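Local coordinates for HET-C2 (Podospora anserina, PDB 3KV0), which probably binds glycolipids or related sphingolipids such as ceramide 1-phosphate and carries them between membranes, as a fungal member of the glycolipid transfer protein (GLTP) family, at residues I37-A40 and E41-A45; T50-F53 and D54-S58; N88-D91 and L92-E96; E131-D134 and S135-S139. All blocks are in the same frame, centred on the assembly; numbering follows the deposited sequence.

Interaction 1 (I37-A40 and E41-A45); sequences ISTA and EFLEA
S38 and E41 meet at the N-terminal end of helix 39-57, where S38 holds the N-cap position and E41 stands three residues on. The serine makes no capping bond to the backbone; its OG donates to E41 OE1 over 2.7 Å, approaching from above the carboxylate plane, 37° out of it. Torsions on both residues bring this about: S38 turns OG beside its own carbonyl carbon (chi1 -165°), and the glutamate chain folds at chi2 (91°), which returns the carboxylate to the helix start. The helix dipole would probably favour a negative charge at this end. With an alanine in place of E41, the S38 hydroxyl would probably lose its acceptor and be set free to turn.

The other side of the turn is apolar and buried. I37 and F42 lie askew to one another, the CG2 branch of I37 resting 3.8 Å from F42 CB, while the flat ring goes on to pack against L111 and L115 of helix 103-122. T39 and L43 run side by side, pointing the same way, with T39 CG2 3.8 Å from L43 CD1; the beta-branched threonine offers a methyl here and spends OG1 on the carbonyl of S86. Along the backbone F42 N bonds to S38 O at 3.2 Å, and L43 N bonds to T39 O at 2.9 Å.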
loop_
_atom_site.group_PDB
_atom_site.type_symbol
_atom_site.label_atom_id
_atom_site.label_comp_id
_atom_site.label_asym_id
_atom_site.label_seq_id
_atom_site.Cartn_x
_atom_site.Cartn_y
_atom_site.Cartn_z
ATOM N N ILE A 37 5.815 4.523 -13.320
ATOM C CA ILE A 37 5.799 3.308 -12.508
ATOM C C ILE A 37 5.161 2.174 -13.304
ATOM O O ILE A 37 4.008 2.266 -13.729
ATOM C CB ILE A 37 5.083 3.531 -11.145
ATOM C CG1 ILE A 37 5.954 4.436 -10.276
ATOM C CG2 ILE A 37 4.855 2.171 -10.424
ATOM C CD1 ILE A 37 5.206 5.092 -9.122
ATOM N N SER A 38 5.903 1.100 -13.473
ATOM C CA SER A 38 5.458 0.001 -14.281
ATOM C C SER A 38 4.256 -0.660 -13.593
ATOM O O SER A 38 4.342 -1.009 -12.427
ATOM C CB SER A 38 6.608 -0.974 -14.472
ATOM O OG SER A 38 6.311 -1.865 -15.514
ATOM N N THR A 39 3.170 -0.811 -14.344
ATOM C CA THR A 39 1.848 -1.162 -13.824
ATOM C C THR A 39 1.835 -2.572 -13.264
ATOM O O THR A 39 1.435 -2.786 -12.118
ATOM C CB THR A 39 0.793 -1.033 -14.927
ATOM O OG1 THR A 39 0.742 0.322 -15.396
ATOM C CG2 THR A 39 -0.593 -1.502 -14.439
ATOM N N ALA A 40 2.331 -3.536 -14.044
ATOM C CA ALA A 40 2.211 -4.943 -13.656
ATOM C C ALA A 40 2.941 -5.273 -12.357
ATOM O O ALA A 40 2.395 -5.916 -11.457
ATOM C CB ALA A 40 2.706 -5.874 -14.819
ATOM N N GLU A 41 4.182 -4.826 -12.249
ATOM C CA GLU A 41 4.992 -5.074 -11.068
ATOM C C GLU A 41 4.420 -4.341 -9.832
ATOM O O GLU A 41 4.448 -4.855 -8.722
ATOM C CB GLU A 41 6.430 -4.589 -11.291
ATOM C CG GLU A 41 7.225 -5.428 -12.333
ATOM C CD GLU A 41 7.121 -4.908 -13.752
ATOM O OE1 GLU A 41 6.129 -4.218 -14.138
ATOM O OE2 GLU A 41 8.087 -5.200 -14.494
ATOM N N PHE A 42 3.941 -3.134 -10.052
ATOM C CA PHE A 42 3.303 -2.351 -8.982
ATOM C C PHE A 42 2.068 -3.066 -8.431
ATOM O O PHE A 42 1.896 -3.155 -7.218
ATOM C CB PHE A 42 2.895 -1.023 -9.546
ATOM C CG PHE A 42 2.068 -0.183 -8.604
ATOM C CD1 PHE A 42 2.666 0.506 -7.564
ATOM C CD2 PHE A 42 0.691 -0.091 -8.768
ATOM C CE1 PHE A 42 1.874 1.306 -6.692
ATOM C CE2 PHE A 42 -0.094 0.697 -7.903
ATOM C CZ PHE A 42 0.506 1.382 -6.876
ATOM N N LEU A 43 1.198 -3.572 -9.310
ATOM C CA LEU A 43 -0.006 -4.234 -8.838
ATOM C C LEU A 43 0.343 -5.508 -8.084
ATOM O O LEU A 43 -0.239 -5.818 -7.013
ATOM C CB LEU A 43 -0.963 -4.524 -9.999
ATOM C CG LEU A 43 -1.536 -3.281 -10.682
ATOM C CD1 LEU A 43 -2.442 -3.625 -11.927
ATOM C CD2 LEU A 43 -2.299 -2.403 -9.724
ATOM N N GLU A 44 1.322 -6.247 -8.596
ATOM C CA GLU A 44 1.796 -7.440 -7.935
ATOM C C GLU A 44 2.405 -7.125 -6.574
ATOM O O GLU A 44 2.259 -7.888 -5.618
ATOM C CB GLU A 44 2.862 -8.149 -8.812
ATOM C CG GLU A 44 2.467 -9.514 -9.265
ATOM C CD GLU A 44 3.556 -10.251 -10.089
ATOM O OE1 GLU A 44 3.144 -10.965 -11.021
ATOM O OE2 GLU A 44 4.783 -10.134 -9.821
ATOM N N ALA A 45 3.134 -6.015 -6.487
ATOM C CA ALA A 45 3.714 -5.568 -5.207
ATOM C C ALA A 45 2.631 -5.175 -4.168
ATOM O O ALA A 45 2.746 -5.501 -2.982
ATOM C CB ALA A 45 4.636 -4.391 -5.416
#

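Interaction 2 (T50-F53 and D54-S58); sequences TTMF and DVLGS
T51 O receives two backbone N-H groups, from D54 N at 3.1 Å and from V55 N at 3.5 Å, and both bonds are weak. The shared grip belongs to a kink in helix 39-57: M52 and F53 lack the usual bond to the carbonyl four residues back, and F53 N turns to T50 O instead. Sound bonds of the regular spacing follow, L56 N to M52 O at 3.0 Å and G57 N to F53 O at 2.9 Å.

L56 carries the apolar side. Its CD1 comes within 4.2 Å of F53 CD1, oblique to the ring, and also lies 4.3 Å from M52 CG. Beyond this cluster, F53 packs on M68 of helix 67-72 and L56 faces helix 132-142. On the more exposed side, D54 turns CG beside its backbone N (chi1 -66°), which brings the carboxylate back toward T51. That carboxylate takes a bond of 3.1 Å from S58 OG to D54 OD1, the hydroxyl standing 46° above its plane. Were D54 an alanine, the S58 hydroxyl would probably be left without this acceptor and the chain at S58 less firmly tied. G57 has phi 164°, hard to reach for a residue with a side chain.

A carboxylate near the C-terminal end of a helix is probably disfavoured by the dipole, which the serine's hydrogen bond would partly offset; the dimethylated lysine at position 172, whose NZ bonds to V55 O, is likely to bring compensating positive charge to the same end.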
loop_
_atom_site.group_PDB
_atom_site.type_symbol
_atom_site.label_atom_id
_atom_site.label_comp_id
_atom_site.label_asym_id
_atom_site.label_seq_id
_atom_site.Cartn_x
_atom_site.Cartn_y
_atom_site.Cartn_z
ATOM N N THR A 50 -0.521 -6.940 0.800
ATOM C CA THR A 50 -1.743 -7.353 1.534
ATOM C C THR A 50 -1.560 -8.632 2.364
ATOM O O THR A 50 -2.307 -8.832 3.318
ATOM C CB THR A 50 -3.025 -7.469 0.623
ATOM O OG1 THR A 50 -2.955 -8.643 -0.207
ATOM C CG2 THR A 50 -3.164 -6.276 -0.224
ATOM N N THR A 51 -0.567 -9.460 2.055
ATOM C CA THR A 51 -0.332 -10.677 2.848
ATOM C C THR A 51 0.192 -10.326 4.229
ATOM O O THR A 51 0.096 -11.120 5.161
ATOM C CB THR A 51 0.603 -11.699 2.125
ATOM O OG1 THR A 51 1.907 -11.134 1.886
ATOM C CG2 THR A 51 -0.031 -12.131 0.783
ATOM N N MET A 52 0.696 -9.108 4.386
ATOM C CA MET A 52 1.169 -8.658 5.678
ATOM C C MET A 52 -0.028 -8.430 6.624
ATOM O O MET A 52 0.088 -8.566 7.834
ATOM C CB MET A 52 2.027 -7.403 5.498
ATOM C CG MET A 52 2.318 -6.660 6.749
ATOM S SD MET A 52 3.783 -7.368 7.393
ATOM C CE MET A 52 4.984 -6.732 6.204
ATOM N N PHE A 53 -1.190 -8.109 6.070
ATOM C CA PHE A 53 -2.384 -8.006 6.886
ATOM C C PHE A 53 -2.721 -9.314 7.565
ATOM O O PHE A 53 -3.222 -9.303 8.682
ATOM C CB PHE A 53 -3.557 -7.488 6.082
ATOM C CG PHE A 53 -3.357 -6.092 5.605
ATOM C CD1 PHE A 53 -3.034 -5.076 6.509
ATOM C CD2 PHE A 53 -3.455 -5.797 4.270
ATOM C CE1 PHE A 53 -2.795 -3.777 6.038
ATOM C CE2 PHE A 53 -3.232 -4.523 3.799
ATOM C CZ PHE A 53 -2.891 -3.514 4.672
ATOM N N ASP A 54 -2.416 -10.421 6.906
ATOM C CA ASP A 54 -2.645 -11.740 7.495
ATOM C C ASP A 54 -1.725 -12.004 8.686
ATOM O O ASP A 54 -2.153 -12.578 9.694
ATOM C CB ASP A 54 -2.509 -12.798 6.424
ATOM C CG ASP A 54 -3.620 -12.687 5.376
ATOM O OD1 ASP A 54 -4.760 -12.305 5.742
ATOM O OD2 ASP A 54 -3.340 -12.925 4.195
ATOM N N VAL A 55 -0.485 -11.529 8.573
ATOM C CA VAL A 55 0.515 -11.626 9.641
ATOM C C VAL A 55 0.054 -10.803 10.821
ATOM O O VAL A 55 0.126 -11.254 11.952
ATOM C CB VAL A 55 1.897 -11.103 9.174
ATOM C CG1 VAL A 55 2.919 -11.187 10.303
ATOM C CG2 VAL A 55 2.387 -11.878 7.986
ATOM N N LEU A 56 -0.436 -9.595 10.555
ATOM C CA LEU A 56 -0.900 -8.677 11.596
ATOM C C LEU A 56 -2.170 -9.141 12.313
ATOM O O LEU A 56 -2.329 -8.931 13.535
ATOM C CB LEU A 56 -1.213 -7.307 10.984
ATOM C CG LEU A 56 -0.000 -6.426 10.708
ATOM C CD1 LEU A 56 -0.388 -5.269 9.767
ATOM C CD2 LEU A 56 0.509 -5.876 12.035
ATOM N N GLY A 57 -3.090 -9.722 11.550
ATOM C CA GLY A 57 -4.392 -10.053 12.100
ATOM C C GLY A 57 -5.386 -10.324 10.991
ATOM O O GLY A 57 -6.140 -9.417 10.577
ATOM N N SER A 58 -5.416 -11.590 10.574
ATOM C CA SER A 58 -6.209 -12.052 9.424
ATOM C C SER A 58 -7.639 -11.528 9.464
ATOM O O SER A 58 -8.087 -10.865 8.523
ATOM C CB SER A 58 -6.212 -13.576 9.333
ATOM O OG SER A 58 -6.176 -13.969 7.979
#

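Interaction 3 (N88-D91 and L92-E96)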
loop_
_atom_site.group_PDB
_atom_site.type_symbol
_atom_site.label_atom_id
_atom_site.label_comp_id
_atom_site.label_asym_id
_atom_site.label_seq_id
_atom_site.Cartn_x
_atom_site.Cartn_y
_atom_site.Cartn_z
ATOM N N ASN A 88 2.457 1.821 -17.787
ATOM C CA ASN A 88 2.816 2.436 -16.511
ATOM C C ASN A 88 1.612 3.171 -15.940
ATOM O O ASN A 88 0.663 3.559 -16.669
ATOM C CB ASN A 88 4.008 3.372 -16.638
ATOM C CG ASN A 88 3.722 4.553 -17.525
ATOM O OD1 ASN A 88 3.162 5.559 -17.082
ATOM N ND2 ASN A 88 4.116 4.441 -18.803
ATOM N N ILE A 89 1.653 3.369 -14.624
ATOM C CA ILE A 89 0.492 3.833 -13.879
ATOM C C ILE A 89 0.056 5.217 -14.392
ATOM O O ILE A 89 -1.120 5.453 -14.625
ATOM C CB ILE A 89 0.771 3.834 -12.310
ATOM C CG1 ILE A 89 1.032 2.411 -11.804
ATOM C CG2 ILE A 89 -0.365 4.517 -11.557
ATOM C CD1 ILE A 89 -0.168 1.498 -11.825
ATOM N N GLN A 90 1.016 6.110 -14.582
ATOM C CA GLN A 90 0.739 7.465 -15.046
ATOM C C GLN A 90 0.058 7.497 -16.427
ATOM O O GLN A 90 -0.935 8.205 -16.614
ATOM C CB GLN A 90 2.022 8.300 -15.045
ATOM C CG GLN A 90 2.571 8.583 -13.635
ATOM C CD GLN A 90 3.605 7.575 -13.171
ATOM O OE1 GLN A 90 3.549 6.387 -13.517
ATOM N NE2 GLN A 90 4.554 8.042 -12.403
ATOM N N ASP A 91 0.550 6.705 -17.375
ATOM C CA ASP A 91 -0.134 6.597 -18.675
ATOM C C ASP A 91 -1.484 5.925 -18.564
ATOM O O ASP A 91 -2.446 6.343 -19.216
ATOM C CB ASP A 91 0.734 5.919 -19.736
ATOM C CG ASP A 91 1.826 6.850 -20.275
ATOM O OD1 ASP A 91 1.655 8.087 -20.198
ATOM O OD2 ASP A 91 2.885 6.342 -20.713
ATOM N N LEU A 92 -1.573 4.918 -17.704
ATOM C CA LEU A 92 -2.822 4.233 -17.489
ATOM C C LEU A 92 -3.861 5.249 -17.114
ATOM O O LEU A 92 -4.973 5.198 -17.621
ATOM C CB LEU A 92 -2.680 3.160 -16.403
ATOM C CG LEU A 92 -3.875 2.242 -16.141
ATOM C CD1 LEU A 92 -3.452 1.017 -15.376
ATOM C CD2 LEU A 92 -5.019 2.933 -15.389
ATOM N N VAL A 93 -3.497 6.178 -16.232
ATOM C CA VAL A 93 -4.443 7.168 -15.767
ATOM C C VAL A 93 -4.780 8.182 -16.890
ATOM O O VAL A 93 -5.945 8.472 -17.145
ATOM C CB VAL A 93 -3.938 7.853 -14.470
ATOM C CG1 VAL A 93 -4.776 9.053 -14.136
ATOM C CG2 VAL A 93 -3.985 6.806 -13.277
ATOM N N ARG A 94 -3.760 8.686 -17.559
ATOM C CA ARG A 94 -3.958 9.681 -18.645
ATOM C C ARG A 94 -4.951 9.196 -19.693
ATOM O O ARG A 94 -5.869 9.932 -20.079
ATOM C CB ARG A 94 -2.621 10.018 -19.301
ATOM C CG ARG A 94 -1.746 10.895 -18.451
ATOM C CD ARG A 94 -0.363 11.034 -19.049
ATOM N NE ARG A 94 0.577 11.645 -18.096
ATOM C CZ ARG A 94 1.699 11.080 -17.643
ATOM N NH1 ARG A 94 2.096 9.896 -18.075
ATOM N NH2 ARG A 94 2.473 11.741 -16.791
ATOM N N ASN A 95 -4.788 7.942 -20.095
ATOM C CA ASN A 95 -5.562 7.322 -21.161
ATOM C C ASN A 95 -6.926 6.812 -20.714
ATOM O O ASN A 95 -7.832 6.710 -21.526
ATOM C CB ASN A 95 -4.742 6.189 -21.806
ATOM C CG ASN A 95 -3.425 6.696 -22.433
ATOM O OD1 ASN A 95 -3.351 7.857 -22.872
ATOM N ND2 ASN A 95 -2.384 5.834 -22.468
ATOM N N GLU A 96 -7.102 6.484 -19.434
ATOM C CA GLU A 96 -8.446 6.182 -18.959
ATOM C C GLU A 96 -9.272 7.462 -18.893
ATOM O O GLU A 96 -10.468 7.455 -19.214
ATOM C CB GLU A 96 -8.436 5.522 -17.583
ATOM C CG GLU A 96 -9.833 5.341 -17.034
ATOM C CD GLU A 96 -9.861 4.850 -15.595
ATOM O OE1 GLU A 96 -9.249 5.513 -14.723
ATOM O OE2 GLU A 96 -10.506 3.812 -15.361
HETATM O O HOH W 1 4.119 8.007 -17.801
#
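D91 and R94 form a salt bridge one turn apart in helix 89-96, with R94 NH1 donating to D91 OD1 at 2.8 Å. R94 turns CG beside its backbone N (chi1 -74°) and runs extended to NE, which carries NH1 back to D91. The aspartate oxygen lies in the guanidinium plane, at its edge, whereas NH1 comes to the carboxylate from above, 49° out of that plane; the two flat groups are turned 62° against each other. Q90 backs the cation: its CA lies over one face of the guanidinium, and its CB is 3.4 Å from R94 NH1.

The next shell fixes carboxylate and helix start together. N88, the N-cap residue, accepts D91 N on OD1 at 2.9 Å, while its ND2 donates to D91 OD2 at 3.0 Å. Asparagine suits this place because a single amide can both cap a backbone N-H and hold an acidic side chain. A water joins the two shells, donating to N88 OD1 at 2.7 Å and accepting from R94 NH1 at 2.8 Å.

Farther out, R94 NE makes a second salt bridge, to E206, and the bent side chain of Q90 spends its amide on I37 N and N35 O. With each carboxylate oxygen of D91 engaged and a guanidinium beside it, the aspartate is likely to stay ionised, and the arginine is shared between two acids that would fix its planar end.

Interaction 4 (E131-D134 and S135-S139); sequences ELAD and SFRGS
The first two turns of helix 132-142, with E131 at the N-cap position, present a charged side and an apolar side to different surroundings. On the charged side D134 and R137 form a salt bridge between residues three apart. R137 NH1 donates to D134 OD1 at 3.1 Å; that oxygen lies in the guanidinium plane, yet the donor stands 46° above the plane of the carboxylate, and the two planes are 48° apart. The arginine runs extended from CG to NE, which lays its end back along the helix, and A133 CB lies over one face of the guanidinium, 3.9 Å above its plane and offset toward the rim. Alanine probably suits this place, since its methyl lets the flat cation lie against it.

On the apolar side L132 and F136 stand alongside each other and point the same way, with L132 CD2 4.0 Å from F136 CE1. The carbonyl L132 O faces the edge of the ring, 3.4 Å from F136 CD1, and also accepts F136 N at 3.0 Å. At the helix start E131 OE1 accepts L132 N at 3.0 Å, and this oxygen takes a second bond from R166 N. S135 OG bonds to E130 and N125.

F136 reaches A121 of helix 103-122 and meets the ring of F61 at an angle of about 55°; R137 leans on M160 of helix 155-161 and ties NH2 to S161, and L56 of helix 39-57 packs on both L132 and F136.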
loop_
_atom_site.group_PDB
_atom_site.type_symbol
_atom_site.label_atom_id
_atom_site.label_comp_id
_atom_site.label_asym_id
_atom_site.label_seq_id
_atom_site.Cartn_x
_atom_site.Cartn_y
_atom_site.Cartn_z
ATOM N N GLU A 131 3.636 0.723 20.647
ATOM C CA GLU A 131 2.930 -0.502 20.346
ATOM C C GLU A 131 2.362 -0.363 18.933
ATOM O O GLU A 131 2.102 0.755 18.464
ATOM C CB GLU A 131 1.813 -0.835 21.364
ATOM C CG GLU A 131 2.187 -1.942 22.418
ATOM C CD GLU A 131 2.631 -3.269 21.778
ATOM O OE1 GLU A 131 2.384 -3.458 20.555
ATOM O OE2 GLU A 131 3.242 -4.115 22.488
ATOM N N LEU A 132 2.175 -1.504 18.285
ATOM C CA LEU A 132 1.693 -1.532 16.921
ATOM C C LEU A 132 0.384 -0.797 16.770
ATOM O O LEU A 132 0.199 -0.084 15.799
ATOM C CB LEU A 132 1.520 -2.958 16.377
ATOM C CG LEU A 132 2.674 -3.539 15.583
ATOM C CD1 LEU A 132 2.328 -4.965 15.199
ATOM C CD2 LEU A 132 3.056 -2.704 14.355
ATOM N N ALA A 133 -0.542 -1.020 17.698
ATOM C CA ALA A 133 -1.858 -0.424 17.610
ATOM C C ALA A 133 -1.774 1.076 17.522
ATOM O O ALA A 133 -2.487 1.673 16.737
ATOM C CB ALA A 133 -2.773 -0.884 18.803
ATOM N N ASP A 134 -0.874 1.698 18.291
ATOM C CA ASP A 134 -0.721 3.153 18.276
ATOM C C ASP A 134 -0.014 3.694 17.014
ATOM O O ASP A 134 -0.361 4.769 16.506
ATOM C CB ASP A 134 0.054 3.593 19.524
ATOM C CG ASP A 134 -0.697 3.261 20.824
ATOM O OD1 ASP A 134 -1.904 3.608 20.936
ATOM O OD2 ASP A 134 -0.067 2.637 21.707
ATOM N N SER A 135 0.991 2.965 16.521
ATOM C CA SER A 135 1.594 3.349 15.216
ATOM C C SER A 135 0.515 3.332 14.113
ATOM O O SER A 135 0.384 4.277 13.337
ATOM C CB SER A 135 2.764 2.438 14.844
ATOM O OG SER A 135 3.808 2.445 15.809
ATOM N N PHE A 136 -0.298 2.271 14.083
ATOM C CA PHE A 136 -1.413 2.224 13.144
ATOM C C PHE A 136 -2.440 3.334 13.361
ATOM O O PHE A 136 -2.870 3.989 12.405
ATOM C CB PHE A 136 -2.043 0.822 13.103
ATOM C CG PHE A 136 -1.353 -0.098 12.153
ATOM C CD1 PHE A 136 -0.344 -0.939 12.569
ATOM C CD2 PHE A 136 -1.677 -0.081 10.800
ATOM C CE1 PHE A 136 0.316 -1.769 11.638
ATOM C CE2 PHE A 136 -1.033 -0.922 9.884
ATOM C CZ PHE A 136 -0.018 -1.742 10.304
ATOM N N ARG A 137 -2.824 3.609 14.621
ATOM C CA ARG A 137 -3.778 4.677 14.851
ATOM C C ARG A 137 -3.288 6.026 14.392
ATOM O O ARG A 137 -4.031 6.795 13.829
ATOM C CB ARG A 137 -4.155 4.790 16.318
ATOM C CG ARG A 137 -5.125 3.747 16.796
ATOM C CD ARG A 137 -5.007 3.642 18.345
ATOM N NE ARG A 137 -5.858 2.581 18.862
ATOM C CZ ARG A 137 -5.622 1.867 19.959
ATOM N NH1 ARG A 137 -4.526 2.046 20.687
ATOM N NH2 ARG A 137 -6.495 0.936 20.320
ATOM N N GLY A 138 -2.026 6.324 14.636
ATOM C CA GLY A 138 -1.520 7.622 14.246
ATOM C C GLY A 138 -1.409 7.747 12.740
ATOM O O GLY A 138 -1.647 8.795 12.196
ATOM N N SER A 139 -1.025 6.658 12.067
ATOM C CA SER A 139 -1.057 6.625 10.616
ATOM C C SER A 139 -2.457 6.840 10.045
ATOM O O SER A 139 -2.652 7.588 9.099
ATOM C CB SER A 139 -0.494 5.280 10.069
ATOM O OG SER A 139 -0.486 5.393 8.659
#

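Overall arrangement
Interactions 1 and 2 lie at the two ends of helix 39-57, their centres about 20 Å apart, and each end is joined to another helix. Interaction 1 touches interaction 3 by hydrogen bonds of I37 with I89 and Q90 and by packing on I89 and L92; interaction 2 touches interaction 4 by packing alone, L56 on F136 and L132. Interactions 3 and 4 lie on opposite sides of the chain's centre, about 33 Å apart between centres. All four pair a buried apolar side with a more exposed polar one. Interactions 3 and 4 repeat an Asp-Arg bridge near a helix start, whereas interactions 1 and 2 rely on serine-carboxylate bonds, at an N-terminus and near a C-terminus respectively.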